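Local coordinates for polyprenyl synthetase (Zymomonas mobilis subsp. mobilis, PDB 4KKM), which probably works as a prenyltransferase of the FPP/GGPP synthase family, joining isoprenyl diphosphates into longer chains with the help of bound divalent metal ions, at residues 33-38 with 68-73; 74-79 with 212-217. All blocks are in the same frame, centred on the assembly; numbering follows the deposited sequence.

Both contacts belong to the mainly helical isoprenoid synthase fold and share the short helix 71-80. Contact 1 sets the start of that helix, with the loop before it, against helix 24-45. Contact 2 sets the rest of it beside helix 208-221. They come in series along the chain: the first joins parts 30 residues apart, the second parts more than 130 residues apart. Their centres lie about 12 Å apart and they touch. Val34 of contact 1 meets Leu74 and Val77, and Arg72 O lies 3.3 Å from Cys214 SG. Helix 71-80 thus ties the N-terminal helix to helix 208-221, away from the two aspartates that hold calcium.

Contact 1. Residues 33-38 with 68-73; sequences QVAQDI and GKRLRP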
loop_
_atom_site.group_PDB
_atom_site.type_symbol
_atom_site.label_atom_id
_atom_site.label_comp_id
_atom_site.label_asym_id
_atom_site.label_seq_id
_atom_site.Cartn_x
_atom_site.Cartn_y
_atom_site.Cartn_z
ATOM N N GLN B 33 17.818 -21.780 -0.334
ATOM C CA GLN B 33 16.485 -22.364 -0.207
ATOM C C GLN B 33 15.400 -21.294 -0.140
ATOM O O GLN B 33 14.387 -21.381 -0.838
ATOM C CB GLN B 33 16.403 -23.256 1.029
ATOM C CG GLN B 33 16.609 -24.724 0.733
ATOM C CD GLN B 33 17.221 -25.479 1.901
ATOM O OE1 GLN B 33 17.017 -25.130 3.068
ATOM N NE2 GLN B 33 17.987 -26.520 1.589
ATOM N N VAL B 34 15.610 -20.298 0.714
ATOM C CA VAL B 34 14.659 -19.196 0.850
ATOM C C VAL B 34 14.485 -18.477 -0.488
ATOM O O VAL B 34 13.365 -18.150 -0.890
ATOM C CB VAL B 34 15.107 -18.202 1.941
ATOM C CG1 VAL B 34 14.246 -16.947 1.921
ATOM C CG2 VAL B 34 15.057 -18.861 3.317
ATOM N N ALA B 35 15.596 -18.260 -1.189
ATOM C CA ALA B 35 15.558 -17.623 -2.506
ATOM C C ALA B 35 14.674 -18.400 -3.485
ATOM O O ALA B 35 13.851 -17.816 -4.197
ATOM C CB ALA B 35 16.971 -17.464 -3.065
ATOM N N GLN B 36 14.834 -19.718 -3.506
ATOM C CA GLN B 36 14.043 -20.560 -4.399
ATOM C C GLN B 36 12.567 -20.551 -4.007
ATOM O O GLN B 36 11.688 -20.487 -4.864
ATOM C CB GLN B 36 14.571 -21.996 -4.403
ATOM C CG GLN B 36 15.891 -22.173 -5.142
ATOM C CD GLN B 36 16.240 -23.635 -5.358
ATOM O OE1 GLN B 36 15.451 -24.528 -5.044
ATOM N NE2 GLN B 36 17.428 -23.887 -5.896
ATOM N N ASP B 37 12.302 -20.608 -2.709
ATOM C CA ASP B 37 10.933 -20.616 -2.214
ATOM C C ASP B 37 10.212 -19.301 -2.508
ATOM O O ASP B 37 9.046 -19.304 -2.897
ATOM C CB ASP B 37 10.913 -20.910 -0.716
ATOM C CG ASP B 37 11.181 -22.373 -0.411
ATOM O OD1 ASP B 37 10.755 -23.230 -1.218
ATOM O OD2 ASP B 37 11.812 -22.665 0.628
ATOM N N ILE B 38 10.910 -18.187 -2.315
ATOM C CA ILE B 38 10.320 -16.870 -2.546
ATOM C C ILE B 38 10.024 -16.684 -4.030
ATOM O O ILE B 38 8.987 -16.134 -4.383
ATOM C CB ILE B 38 11.206 -15.728 -1.982
ATOM C CG1 ILE B 38 11.214 -15.790 -0.452
ATOM C CG2 ILE B 38 10.707 -14.344 -2.445
ATOM C CD1 ILE B 38 9.832 -15.622 0.176
ATOM N N GLY B 68 18.341 -10.880 -6.036
ATOM C CA GLY B 68 17.636 -10.605 -4.800
ATOM C C GLY B 68 18.092 -11.595 -3.751
ATOM O O GLY B 68 17.883 -12.801 -3.886
ATOM N N LYS B 69 18.733 -11.085 -2.709
ATOM C CA LYS B 69 19.285 -11.940 -1.669
ATOM C C LYS B 69 18.205 -12.366 -0.683
ATOM O O LYS B 69 18.431 -13.242 0.152
ATOM C CB LYS B 69 20.431 -11.225 -0.954
ATOM C CG LYS B 69 21.625 -10.964 -1.858
ATOM C CD LYS B 69 22.639 -10.049 -1.196
ATOM C CE LYS B 69 23.112 -10.624 0.123
ATOM N NZ LYS B 69 22.802 -9.729 1.274
ATOM N N ARG B 70 17.033 -11.749 -0.805
ATOM C CA ARG B 70 15.897 -12.023 0.072
ATOM C C ARG B 70 16.292 -11.936 1.537
ATOM O O ARG B 70 15.962 -12.820 2.334
ATOM C CB ARG B 70 15.302 -13.399 -0.216
ATOM C CG ARG B 70 15.130 -13.719 -1.686
ATOM C CD ARG B 70 14.278 -12.687 -2.388
ATOM N NE ARG B 70 13.843 -13.183 -3.689
ATOM C CZ ARG B 70 13.047 -12.518 -4.514
ATOM N NH1 ARG B 70 12.589 -11.314 -4.177
ATOM N NH2 ARG B 70 12.705 -13.064 -5.675
ATOM N N LEU B 71 17.025 -10.885 1.882
ATOM C CA LEU B 71 17.444 -10.680 3.263
ATOM C C LEU B 71 16.241 -10.603 4.197
ATOM O O LEU B 71 16.266 -11.136 5.306
ATOM C CB LEU B 71 18.291 -9.414 3.386
ATOM C CG LEU B 71 18.632 -9.025 4.826
ATOM C CD1 LEU B 71 19.480 -10.119 5.476
ATOM C CD2 LEU B 71 19.337 -7.673 4.871
ATOM N N ARG B 72 15.176 -9.948 3.750
ATOM C CA ARG B 72 14.015 -9.784 4.618
ATOM C C ARG B 72 13.202 -11.078 4.808
ATOM O O ARG B 72 12.870 -11.430 5.938
ATOM C CB ARG B 72 13.175 -8.564 4.204
ATOM C CG ARG B 72 13.924 -7.258 4.494
ATOM C CD ARG B 72 13.536 -6.108 3.562
ATOM N NE ARG B 72 14.481 -4.995 3.687
ATOM C CZ ARG B 72 15.657 -4.934 3.067
ATOM N NH1 ARG B 72 16.046 -5.918 2.264
ATOM N NH2 ARG B 72 16.447 -3.885 3.251
ATOM N N PRO B 73 12.897 -11.799 3.714
ATOM C CA PRO B 73 12.340 -13.144 3.912
ATOM C C PRO B 73 13.225 -14.039 4.781
ATOM O O PRO B 73 12.709 -14.797 5.609
ATOM C CB PRO B 73 12.260 -13.695 2.487
ATOM C CG PRO B 73 11.994 -12.473 1.654
ATOM C CD PRO B 73 12.790 -11.362 2.308
HETATM O O HOH W 1 14.644 -15.409 -4.796
#
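Ile38 of the N-terminal helix 24-45 meets two side chains at the start of helix 71-80 in the isoprenoid synthase fold. Its CG2 lies over the centre of one face of the Arg70 guanidinium, 3.5 Å above the plane. Its CG1 and CD1 pack on the Pro73 ring, CG1 lying 3.8 Å from Pro73 CB. Val34 CG1 reaches the same Pro73 CB at 3.9 Å. With the guanidinium face they make the tight part. Ala35 marks the looser, wetter side. Its CA is 4.0 Å from Arg70 CG, and a water bridges the gap. The water donates to Ala35 O at 2.6 Å and accepts from Arg70 NE at 2.6 Å, in the guanidinium plane. The bend of Arg70 at chi2 (-57°) turns the guanidinium toward Ile38 CG2. NH2 forms a salt bridge with Asp39 and a hydrogen bond to Ala64 O, and NH1 a salt bridge with Glu98. A leucine in place of Arg70 would probably leave Asp39 and Glu98 without their positive partner and Ala35 O without its water link. The buried N-cap Arg70 thus joins apolar packing to salt bridges: water meets its edge, Ile38 a face, and both amino groups have further partners.

Contact 2. Residues 74-79 with 212-217; sequences LLVVAT and GFCLEA
Leu75 and Cys214 meet through their first side-chain carbons, CB to CB at 3.6 Å. The helices run nearly parallel here, in the buried core of the isoprenoid synthase fold and away from the calcium site: the short axes cross at -22° and approach to 8.0 Å. The CA atoms of Val76 and Cys214 come to 4.8 Å, so the small cysteine sits where the backbones are close. Cys214 places SG anti to its carbonyl carbon (chi1 -67°). SG then lies 4.0 Å from Val76 CG2, and that same methyl rests against Cys214 CA and CB. The outer methyl CD2 of Leu75 goes on to Leu215 CD2 at 4.2 Å. Leu215 starts out facing away from helix 71-80, but its end comes nearer. CD1 arrives 3.3 Å from Thr79 OG1, the two side chains crossing at about a right angle. The threonine methyl CG2 lies 3.5 Å from Leu215 O. Thr79 OG1 turns back to its own helix and donates to Leu75 O at 2.7 Å. This bond is tilted out of the carbonyl plane. Thr79 N reaches the same oxygen from the opposite face, so two donors grip Leu75 O.

Other helices close around the pair. From helix 87-109, Val93 packs on Val76, and Ile97 on Cys214, while Leu232 of helix 226-253 meets both Thr79 and Leu215. No hydrogen bond links the two segments. The join is mostly apolar, and the one polar side chain among the touching residues, apart from the thiol, spends its hydroxyl proton within helix 71-80. Thr79 can therefore sit in a buried, mostly apolar interface without needing a polar partner from helix 208-221.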
loop_
_atom_site.group_PDB
_atom_site.type_symbol
_atom_site.label_atom_id
_atom_site.label_comp_id
_atom_site.label_asym_id
_atom_site.label_seq_id
_atom_site.Cartn_x
_atom_site.Cartn_y
_atom_site.Cartn_z
ATOM N N LEU B 74 14.540 -13.936 4.610
ATOM C CA LEU B 74 15.474 -14.753 5.378
ATOM C C LEU B 74 15.348 -14.467 6.875
ATOM O O LEU B 74 15.357 -15.385 7.695
ATOM C CB LEU B 74 16.911 -14.508 4.909
ATOM C CG LEU B 74 18.009 -15.219 5.701
ATOM C CD1 LEU B 74 17.919 -16.734 5.503
ATOM C CD2 LEU B 74 19.383 -14.682 5.308
ATOM N N LEU B 75 15.230 -13.190 7.227
ATOM C CA LEU B 75 15.051 -12.801 8.626
ATOM C C LEU B 75 13.740 -13.326 9.201
ATOM O O LEU B 75 13.694 -13.773 10.348
ATOM C CB LEU B 75 15.101 -11.278 8.768
ATOM C CG LEU B 75 16.491 -10.650 8.632
ATOM C CD1 LEU B 75 16.378 -9.135 8.513
ATOM C CD2 LEU B 75 17.360 -11.043 9.820
ATOM N N VAL B 76 12.670 -13.252 8.416
ATOM C CA VAL B 76 11.388 -13.796 8.851
ATOM C C VAL B 76 11.508 -15.294 9.121
ATOM O O VAL B 76 11.126 -15.775 10.193
ATOM C CB VAL B 76 10.275 -13.554 7.808
ATOM C CG1 VAL B 76 9.012 -14.319 8.198
ATOM C CG2 VAL B 76 9.989 -12.065 7.678
ATOM N N VAL B 77 12.057 -16.018 8.151
ATOM C CA VAL B 77 12.213 -17.467 8.256
ATOM C C VAL B 77 13.083 -17.838 9.461
ATOM O O VAL B 77 12.732 -18.729 10.243
ATOM C CB VAL B 77 12.806 -18.072 6.956
ATOM C CG1 VAL B 77 13.260 -19.509 7.185
ATOM C CG2 VAL B 77 11.797 -17.991 5.805
ATOM N N ALA B 78 14.203 -17.140 9.625
ATOM C CA ALA B 78 15.126 -17.429 10.723
ATOM C C ALA B 78 14.556 -17.063 12.091
ATOM O O ALA B 78 14.925 -17.662 13.100
ATOM C CB ALA B 78 16.476 -16.733 10.509
ATOM N N THR B 79 13.675 -16.071 12.135
ATOM C CA THR B 79 13.055 -15.702 13.403
ATOM C C THR B 79 11.920 -16.664 13.748
ATOM O O THR B 79 11.798 -17.109 14.887
ATOM C CB THR B 79 12.532 -14.249 13.404
ATOM O OG1 THR B 79 13.582 -13.368 12.992
ATOM C CG2 THR B 79 12.076 -13.855 14.809
ATOM N N GLY B 212 12.774 -4.364 11.492
ATOM C CA GLY B 212 11.997 -4.499 12.716
ATOM C C GLY B 212 10.780 -5.381 12.496
ATOM O O GLY B 212 10.459 -6.236 13.323
ATOM N N PHE B 213 10.109 -5.188 11.366
ATOM C CA PHE B 213 8.945 -6.014 11.057
ATOM C C PHE B 213 9.314 -7.491 10.948
ATOM O O PHE B 213 8.591 -8.353 11.437
ATOM C CB PHE B 213 8.264 -5.592 9.756
ATOM C CG PHE B 213 7.183 -6.547 9.335
ATOM C CD1 PHE B 213 5.919 -6.464 9.895
ATOM C CD2 PHE B 213 7.448 -7.567 8.435
ATOM C CE1 PHE B 213 4.923 -7.358 9.530
ATOM C CE2 PHE B 213 6.463 -8.473 8.085
ATOM C CZ PHE B 213 5.203 -8.365 8.630
ATOM N N CYS B 214 10.425 -7.777 10.282
ATOM C CA CYS B 214 10.852 -9.162 10.091
ATOM C C CYS B 214 11.010 -9.901 11.416
ATOM O O CYS B 214 10.573 -11.049 11.552
ATOM C CB CYS B 214 12.163 -9.221 9.307
ATOM S SG CYS B 214 12.024 -8.673 7.594
ATOM N N LEU B 215 11.634 -9.238 12.385
ATOM C CA LEU B 215 11.888 -9.831 13.701
ATOM C C LEU B 215 10.605 -9.881 14.522
ATOM O O LEU B 215 10.309 -10.882 15.180
ATOM C CB LEU B 215 12.973 -9.045 14.454
ATOM C CG LEU B 215 14.429 -9.489 14.223
ATOM C CD1 LEU B 215 14.696 -10.862 14.837
ATOM C CD2 LEU B 215 14.791 -9.484 12.731
ATOM N N GLU B 216 9.834 -8.801 14.469
ATOM C CA GLU B 216 8.597 -8.743 15.235
ATOM C C GLU B 216 7.589 -9.763 14.705
ATOM O O GLU B 216 6.831 -10.355 15.472
ATOM C CB GLU B 216 8.006 -7.330 15.234
ATOM C CG GLU B 216 6.764 -7.192 16.113
ATOM C CD GLU B 216 6.263 -5.759 16.238
ATOM O OE1 GLU B 216 6.771 -4.869 15.518
ATOM O OE2 GLU B 216 5.355 -5.522 17.066
ATOM N N ALA B 217 7.611 -9.985 13.394
ATOM C CA ALA B 217 6.714 -10.957 12.774
ATOM C C ALA B 217 6.948 -12.360 13.328
ATOM O O ALA B 217 6.002 -13.121 13.545
ATOM C CB ALA B 217 6.879 -10.943 11.255
#